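Local atomic coordinates of 3-Hydroxyacyl-CoA dehydrogenase (Ralstonia eutropha H16, PDB entry 4PZD), a protein that catalyses the NAD-dependent oxidation of (3S)-3-hydroxyacyl-CoA to 3-oxoacyl-CoA, with 3-hydroxybutyryl-CoA as a probable substrate. Residues G7-G12 / E88-N93. Numbering follows the deposited sequence.
Sequences GIVGAG and EAATEN. With NAD (nicotinamide-adenine-dinucleotide), chain J.
E88 OE2, on the residue that pairs in parallel with V9 across the contact, is gripped by two backbone amides: it accepts from A90 N (2.6 Å) and from T91 N, both nearly along its C-O axis, while E88 OE1 forms a salt bridge with K97. One carboxylate thus fixes the turn that carries A90 to the cofactor. The carbonyl O of V9 reaches the backbone N of A89 at 2.8 Å in a weak bond that continues the pairing just as both strands run out. A90 CB lies 3.4 Å from C4A of the NAD adenine, and V9 CG1, anti to the backbone N (chi1 172°), packs against C2A of the same ring at 3.5 Å. G10, the first glycine of the GxGxxG pattern, brings its CA close to A89 O and A90 CB. At the far end of the loop the bent chain of E92 places OE1 2.5 Å from O2D of the nicotinamide ribose, which donates to it, and T118 OG1 also bonds OE1. The dinucleotide lies across the C-terminal ends of the parallel strands 5-9 and 85-88, between the glycine-rich turn G10-G12 that leads into helix 13-23 and the loop after strand 85-88, the classic NAD site of a Rossmann fold.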
ATOM      1  N   GLY A   7     -15.657  -2.755 -30.787  1.00 77.83           N
ATOM      2  CA  GLY A   7     -14.666  -3.683 -31.338  1.00 76.13           C
ATOM      3  C   GLY A   7     -13.706  -4.202 -30.263  1.00 78.67           C
ATOM      4  O   GLY A   7     -13.249  -3.448 -29.401  1.00 67.54           O
ATOM      5  N   ILE A   8     -13.426  -5.503 -30.288  1.00 78.52           N
ATOM      6  CA  ILE A   8     -12.397  -6.068 -29.433  1.00 79.50           C
ATOM      7  C   ILE A   8     -11.498  -7.006 -30.216  1.00 81.40           C
ATOM      8  O   ILE A   8     -11.976  -7.991 -30.792  1.00 81.92           O
ATOM      9  CB  ILE A   8     -12.988  -6.845 -28.261  1.00 79.14           C
ATOM     10  CG1 ILE A   8     -13.828  -5.908 -27.400  1.00 78.69           C
ATOM     11  CG2 ILE A   8     -11.859  -7.460 -27.436  1.00 85.23           C
ATOM     12  CD1 ILE A   8     -14.212  -6.485 -26.052  1.00 77.10           C
ATOM     13  N   VAL A   9     -10.200  -6.707 -30.221  1.00 73.92           N
ATOM     14  CA  VAL A   9      -9.232  -7.624 -30.779  1.00 72.10           C
ATOM     15  C   VAL A   9      -8.503  -8.335 -29.661  1.00 71.46           C
ATOM     16  O   VAL A   9      -7.839  -7.715 -28.843  1.00 74.28           O
ATOM     17  CB  VAL A   9      -8.261  -6.945 -31.748  1.00 70.11           C
ATOM     18  CG1 VAL A   9      -7.154  -7.909 -32.159  1.00 72.60           C
ATOM     19  CG2 VAL A   9      -9.017  -6.476 -32.982  1.00 67.26           C
ATOM     20  N   GLY A  10      -8.641  -9.659 -29.658  1.00 71.27           N
ATOM     21  CA  GLY A  10      -8.063 -10.515 -28.649  1.00 69.51           C
ATOM     22  C   GLY A  10      -9.215 -11.069 -27.867  1.00 69.70           C
ATOM     23  O   GLY A  10     -10.091 -10.316 -27.430  1.00 69.00           O
ATOM     24  N   ALA A  11      -9.241 -12.382 -27.699  1.00 66.21           N
ATOM     25  CA  ALA A  11     -10.335 -12.995 -26.965  1.00 65.66           C
ATOM     26  C   ALA A  11      -9.871 -13.788 -25.743  1.00 68.45           C
ATOM     27  O   ALA A  11     -10.578 -14.695 -25.291  1.00 81.33           O
ATOM     28  CB  ALA A  11     -11.168 -13.858 -27.899  1.00 66.89           C
ATOM     29  N   GLY A  12      -8.715 -13.426 -25.187  1.00 68.19           N
ATOM     30  CA  GLY A  12      -8.178 -14.095 -23.982  1.00 61.65           C
ATOM     31  C   GLY A  12      -8.766 -13.530 -22.691  1.00 58.59           C
ATOM     32  O   GLY A  12      -9.815 -12.879 -22.712  1.00 55.57           O
ATOM     33  N   GLU A  88      -7.710  -2.989 -28.636  1.00 67.20           N
ATOM     34  CA  GLU A  88      -6.723  -4.044 -28.812  1.00 59.98           C
ATOM     35  C   GLU A  88      -6.404  -4.602 -27.459  1.00 58.86           C
ATOM     36  O   GLU A  88      -6.247  -3.858 -26.508  1.00 63.24           O
ATOM     37  CB  GLU A  88      -5.446  -3.520 -29.478  1.00 65.92           C
ATOM     38  CG  GLU A  88      -4.370  -4.586 -29.735  1.00 62.59           C
ATOM     39  CD  GLU A  88      -3.466  -4.801 -28.533  1.00 64.03           C
ATOM     40  OE1 GLU A  88      -2.747  -3.852 -28.171  1.00 64.32           O
ATOM     41  OE2 GLU A  88      -3.476  -5.901 -27.941  1.00 59.78           O
ATOM     42  N   ALA A  89      -6.277  -5.920 -27.385  1.00 58.49           N
ATOM     43  CA  ALA A  89      -6.162  -6.606 -26.114  1.00 59.53           C
ATOM     44  C   ALA A  89      -5.605  -8.016 -26.315  1.00 61.86           C
ATOM     45  O   ALA A  89      -6.001  -8.989 -25.660  1.00 67.71           O
ATOM     46  CB  ALA A  89      -7.533  -6.644 -25.446  1.00 59.49           C
ATOM     47  N   ALA A  90      -4.646  -8.100 -27.218  1.00 69.41           N
ATOM     48  CA  ALA A  90      -4.135  -9.371 -27.703  1.00 69.35           C
ATOM     49  C   ALA A  90      -2.733  -9.679 -27.200  1.00 69.96           C
ATOM     50  O   ALA A  90      -2.399 -10.867 -27.040  1.00 73.48           O
ATOM     51  CB  ALA A  90      -4.141  -9.366 -29.217  1.00 66.00           C
ATOM     52  N   THR A  91      -1.929  -8.634 -26.945  1.00 66.26           N
ATOM     53  CA  THR A  91      -0.476  -8.790 -26.742  1.00 67.92           C
ATOM     54  C   THR A  91       0.278  -7.607 -26.074  1.00 68.96           C
ATOM     55  O   THR A  91       0.056  -6.446 -26.407  1.00 74.84           O
ATOM     56  CB  THR A  91       0.198  -9.078 -28.093  1.00 71.60           C
ATOM     57  OG1 THR A  91       1.619  -9.080 -27.943  1.00 73.03           O
ATOM     58  CG2 THR A  91      -0.191  -8.020 -29.129  1.00 77.51           C
ATOM     59  N   GLU A  92       1.166  -7.927 -25.130  1.00 69.88           N
ATOM     60  CA  GLU A  92       2.229  -7.005 -24.685  1.00 74.36           C
ATOM     61  C   GLU A  92       3.497  -7.101 -25.545  1.00 69.69           C
ATOM     62  O   GLU A  92       4.524  -6.596 -25.135  1.00 73.47           O
ATOM     63  CB  GLU A  92       2.656  -7.255 -23.225  1.00 75.25           C
ATOM     64  CG  GLU A  92       1.733  -6.731 -22.143  1.00 82.33           C
ATOM     65  CD  GLU A  92       1.579  -5.200 -22.117  1.00 86.57           C
ATOM     66  OE1 GLU A  92       0.983  -4.634 -23.076  1.00 58.52           O
ATOM     67  OE2 GLU A  92       2.039  -4.572 -21.115  1.00 91.51           O
ATOM     68  N   ASN A  93       3.444  -7.748 -26.710  1.00 68.10           N
ATOM     69  CA  ASN A  93       4.566  -7.709 -27.644  1.00 65.38           C
ATOM     70  C   ASN A  93       4.494  -6.462 -28.521  1.00 64.22           C
ATOM     71  O   ASN A  93       3.498  -6.258 -29.220  1.00 66.64           O
ATOM     72  CB  ASN A  93       4.608  -8.948 -28.539  1.00 59.20           C
ATOM     73  CG  ASN A  93       5.843  -8.964 -29.407  1.00 60.17           C
ATOM     74  OD1 ASN A  93       5.909  -8.318 -30.452  1.00 62.71           O
ATOM     75  ND2 ASN A  93       6.845  -9.665 -28.954  1.00 67.14           N
TER
HETATM   76  PA  NAD J 301      -4.277 -14.372 -22.807  1.00120.36           P
HETATM   77  O1A NAD J 301      -3.066 -15.272 -22.860  1.00114.06           O
HETATM   78  O2A NAD J 301      -5.375 -14.693 -21.817  1.00115.02           O
HETATM   79  O5B NAD J 301      -4.910 -14.350 -24.292  1.00121.50           O
HETATM   80  C5B NAD J 301      -4.360 -13.568 -25.358  1.00120.32           C
HETATM   81  C4B NAD J 301      -5.317 -13.596 -26.546  1.00117.79           C
HETATM   82  O4B NAD J 301      -4.887 -12.668 -27.558  1.00111.84           O
HETATM   83  C3B NAD J 301      -5.396 -14.998 -27.174  1.00117.04           C
HETATM   84  O3B NAD J 301      -6.747 -15.512 -27.222  1.00101.36           O
HETATM   85  C2B NAD J 301      -4.780 -14.808 -28.556  1.00115.94           C
HETATM   86  O2B NAD J 301      -5.322 -15.681 -29.564  1.00112.62           O
HETATM   87  C1B NAD J 301      -5.023 -13.319 -28.838  1.00109.94           C
HETATM   88  N9A NAD J 301      -4.145 -12.834 -29.960  1.00 92.76           N
HETATM   89  C8A NAD J 301      -2.798 -12.961 -30.102  1.00 85.74           C
HETATM   90  N7A NAD J 301      -2.395 -12.417 -31.288  1.00 77.63           N
HETATM   91  C5A NAD J 301      -3.483 -11.940 -31.927  1.00 73.94           C
HETATM   92  C6A NAD J 301      -3.775 -11.239 -33.219  1.00 82.63           C
HETATM   93  N6A NAD J 301      -2.766 -10.933 -34.090  1.00 78.41           N
HETATM   94  N1A NAD J 301      -5.078 -10.914 -33.500  1.00 78.93           N
HETATM   95  C2A NAD J 301      -6.084 -11.218 -32.641  1.00 80.40           C
HETATM   96  N3A NAD J 301      -5.875 -11.847 -31.454  1.00 73.95           N
HETATM   97  C4A NAD J 301      -4.631 -12.224 -31.050  1.00 76.84           C
HETATM   98  O3  NAD J 301      -3.762 -12.848 -22.619  1.00121.18           O
HETATM   99  PN  NAD J 301      -4.544 -11.635 -21.884  1.00114.15           P
HETATM  100  O1N NAD J 301      -4.444 -11.840 -20.387  1.00114.14           O
HETATM  101  O2N NAD J 301      -5.902 -11.438 -22.529  1.00108.97           O
HETATM  102  O5D NAD J 301      -3.571 -10.390 -22.248  1.00115.36           O
HETATM  103  C5D NAD J 301      -3.852  -9.486 -23.310  1.00127.40           C
HETATM  104  C4D NAD J 301      -3.069  -8.182 -23.158  1.00140.18           C
HETATM  105  O4D NAD J 301      -3.670  -7.294 -22.203  1.00151.75           O
HETATM  106  C3D NAD J 301      -1.652  -8.352 -22.657  1.00148.05           C
HETATM  107  O3D NAD J 301      -0.762  -8.722 -23.700  1.00160.98           O
HETATM  108  C2D NAD J 301      -1.376  -6.977 -22.102  1.00149.87           C
HETATM  109  O2D NAD J 301      -1.088  -6.076 -23.174  1.00151.56           O
HETATM  110  C1D NAD J 301      -2.674  -6.543 -21.478  1.00158.13           C
HETATM  111  N1N NAD J 301      -2.663  -6.770 -20.005  1.00161.75           N
HETATM  112  C2N NAD J 301      -2.538  -8.017 -19.494  1.00162.16           C
HETATM  113  C3N NAD J 301      -2.530  -8.264 -18.117  1.00154.12           C
HETATM  114  C7N NAD J 301      -2.399  -9.693 -17.630  1.00136.05           C
HETATM  115  O7N NAD J 301      -1.567  -9.979 -16.790  1.00126.88           O
HETATM  116  N7N NAD J 301      -3.202 -10.640 -18.124  1.00123.64           N
HETATM  117  C4N NAD J 301      -2.654  -7.177 -17.241  1.00150.67           C
HETATM  118  C5N NAD J 301      -2.785  -5.900 -17.772  1.00146.00           C
HETATM  119  C6N NAD J 301      -2.781  -5.719 -19.159  1.00152.79           C